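Local coordinates for protein flavin reductase (Uncultured bacterium, PDB 5CHO) that probably reduces flavin with a nicotinamide cofactor, as the FAD-binding reductase component that supplies a two-component tryptophan halogenase with reduced flavin, at residues A133-P138 and W146-L151. Residues are numbered along the deposited sequence; the frame is centred on the assembly and turned at random.
Sequences ARTGAP and WFECAL
Glu148 reaches from its strand into the turn at Arg134 and Thr135, a worked example of how one buried carboxylate can gather two amides and a hydroxyl of a loop. Its CB lies 3.9 Å from the methyl CG2 of Thr135, an apolar touch at the root of the side chain. CG passes the threonine hydroxyl at van der Waals distance, and the extended chain (chi2 -178°) carries the carboxylate across to the loop backbone. There OE1 takes the larger share. Thr135 OG1 donates to the anti lone pair of Glu148 OE1 at 2.6 Å, while Thr135 N reaches Glu148 OE1 at 2.8 Å from the syn side, 28° out of the carboxylate plane. Two donors from one residue thus grip a single oxygen and should restrain rotation of the acid group. Arg134 N adds weak bonds to both oxygens, the straighter one reaching Glu148 OE2 at 3.4 Å. OE2 is also held by Thr169 OG1 on the neighbouring strand 160-172. The Arg134 side chain, bent at chi2 and chi3, leads its guanidinium away, Arg134 NE lying 6.4 Å from Glu148 OE2, so any attraction between the charges is probably a weak, long-range one, with no salt bridge. The hydroxyl works twice, for Thr135 OG1 also accepts from Ala137 N at 3.2 Å. That closes an ST turn in the loop joining strands 129-131 and 138-140, and Glu148 ties this small hairpin to strand 145-157 of the large antiparallel sheet of the flavin reductase-like domain.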
loop_
_atom_site.group_PDB
_atom_site.type_symbol
_atom_site.label_atom_id
_atom_site.label_comp_id
_atom_site.label_asym_id
_atom_site.label_seq_id
_atom_site.Cartn_x
_atom_site.Cartn_y
_atom_site.Cartn_z
ATOM N N ALA A 133 -4.636 0.126 -24.390
ATOM C CA ALA A 133 -4.500 -0.564 -25.669
ATOM C C ALA A 133 -4.658 -2.079 -25.532
ATOM O O ALA A 133 -5.177 -2.733 -26.436
ATOM C CB ALA A 133 -3.152 -0.229 -26.298
ATOM N N ARG A 134 -4.214 -2.629 -24.406
ATOM C CA ARG A 134 -4.214 -4.076 -24.205
ATOM C C ARG A 134 -5.491 -4.621 -23.575
ATOM O O ARG A 134 -5.886 -5.752 -23.857
ATOM C CB ARG A 134 -3.028 -4.481 -23.333
ATOM C CG ARG A 134 -1.676 -4.242 -23.971
ATOM C CD ARG A 134 -1.477 -5.168 -25.164
ATOM N NE ARG A 134 -1.493 -6.574 -24.767
ATOM C CZ ARG A 134 -0.454 -7.217 -24.242
ATOM N NH1 ARG A 134 0.697 -6.585 -24.049
ATOM N NH2 ARG A 134 -0.565 -8.498 -23.910
ATOM N N THR A 135 -6.136 -3.818 -22.736
ATOM C CA THR A 135 -7.270 -4.287 -21.943
ATOM C C THR A 135 -8.544 -3.513 -22.244
ATOM O O THR A 135 -9.636 -3.950 -21.885
ATOM C CB THR A 135 -6.967 -4.169 -20.441
ATOM O OG1 THR A 135 -6.794 -2.789 -20.096
ATOM C CG2 THR A 135 -5.704 -4.944 -20.094
ATOM N N GLY A 136 -8.406 -2.370 -22.910
ATOM C CA GLY A 136 -9.532 -1.477 -23.125
ATOM C C GLY A 136 -10.050 -0.838 -21.849
ATOM O O GLY A 136 -11.116 -0.226 -21.853
ATOM N N ALA A 137 -9.315 -0.990 -20.751
ATOM C CA ALA A 137 -9.736 -0.420 -19.476
ATOM C C ALA A 137 -9.557 1.100 -19.497
ATOM O O ALA A 137 -8.562 1.596 -20.029
ATOM C CB ALA A 137 -8.949 -1.030 -18.329
ATOM N N PRO A 138 -10.518 1.847 -18.925
ATOM C CA PRO A 138 -10.303 3.297 -18.869
ATOM C C PRO A 138 -9.096 3.700 -18.026
ATOM O O PRO A 138 -8.878 3.166 -16.938
ATOM C CB PRO A 138 -11.602 3.824 -18.247
ATOM C CG PRO A 138 -12.616 2.779 -18.531
ATOM C CD PRO A 138 -11.880 1.475 -18.507
ATOM N N TRP A 146 0.078 5.164 -15.509
ATOM C CA TRP A 146 -0.909 4.175 -15.943
ATOM C C TRP A 146 -0.370 2.753 -15.836
ATOM O O TRP A 146 0.814 2.510 -16.067
ATOM C CB TRP A 146 -1.342 4.425 -17.393
ATOM C CG TRP A 146 -2.210 5.630 -17.625
ATOM C CD1 TRP A 146 -2.918 6.336 -16.695
ATOM C CD2 TRP A 146 -2.474 6.255 -18.887
ATOM N NE1 TRP A 146 -3.602 7.365 -17.301
ATOM C CE2 TRP A 146 -3.342 7.337 -18.647
ATOM C CE3 TRP A 146 -2.054 6.006 -20.195
ATOM C CZ2 TRP A 146 -3.799 8.166 -19.669
ATOM C CZ3 TRP A 146 -2.506 6.827 -21.204
ATOM C CH2 TRP A 146 -3.368 7.894 -20.938
ATOM N N PHE A 147 -1.248 1.820 -15.471
ATOM C CA PHE A 147 -0.936 0.395 -15.520
ATOM C C PHE A 147 -2.096 -0.355 -16.157
ATOM O O PHE A 147 -3.255 -0.012 -15.929
ATOM C CB PHE A 147 -0.683 -0.203 -14.131
ATOM C CG PHE A 147 0.405 0.472 -13.346
ATOM C CD1 PHE A 147 1.717 0.018 -13.403
ATOM C CD2 PHE A 147 0.111 1.563 -12.542
ATOM C CE1 PHE A 147 2.714 0.642 -12.670
ATOM C CE2 PHE A 147 1.099 2.184 -11.805
ATOM C CZ PHE A 147 2.404 1.726 -11.873
ATOM N N GLU A 148 -1.784 -1.371 -16.956
ATOM C CA GLU A 148 -2.775 -2.368 -17.350
ATOM C C GLU A 148 -2.337 -3.710 -16.801
ATOM O O GLU A 148 -1.151 -4.041 -16.826
ATOM C CB GLU A 148 -2.946 -2.455 -18.868
ATOM C CG GLU A 148 -3.483 -1.201 -19.523
ATOM C CD GLU A 148 -3.679 -1.381 -21.015
ATOM O OE1 GLU A 148 -4.777 -1.816 -21.421
ATOM O OE2 GLU A 148 -2.735 -1.101 -21.783
ATOM N N CYS A 149 -3.299 -4.483 -16.314
ATOM C CA CYS A 149 -2.995 -5.728 -15.631
ATOM C C CYS A 149 -3.933 -6.844 -16.043
ATOM O O CYS A 149 -5.091 -6.606 -16.380
ATOM C CB CYS A 149 -3.086 -5.527 -14.117
ATOM S SG CYS A 149 -2.200 -4.082 -13.492
ATOM N N ALA A 150 -3.412 -8.064 -16.013
ATOM C CA ALA A 150 -4.227 -9.259 -16.131
ATOM C C ALA A 150 -4.328 -9.892 -14.758
ATOM O O ALA A 150 -3.330 -9.984 -14.046
ATOM C CB ALA A 150 -3.627 -10.223 -17.121
ATOM N N LEU A 151 -5.522 -10.334 -14.386
ATOM C CA LEU A 151 -5.714 -10.924 -13.076
ATOM C C LEU A 151 -4.950 -12.243 -12.982
ATOM O O LEU A 151 -5.190 -13.181 -13.741
ATOM C CB LEU A 151 -7.205 -11.119 -12.793
ATOM C CG LEU A 151 -7.568 -11.768 -11.456
ATOM C CD1 LEU A 151 -6.977 -10.982 -10.296
ATOM C CD2 LEU A 151 -9.079 -11.872 -11.315
#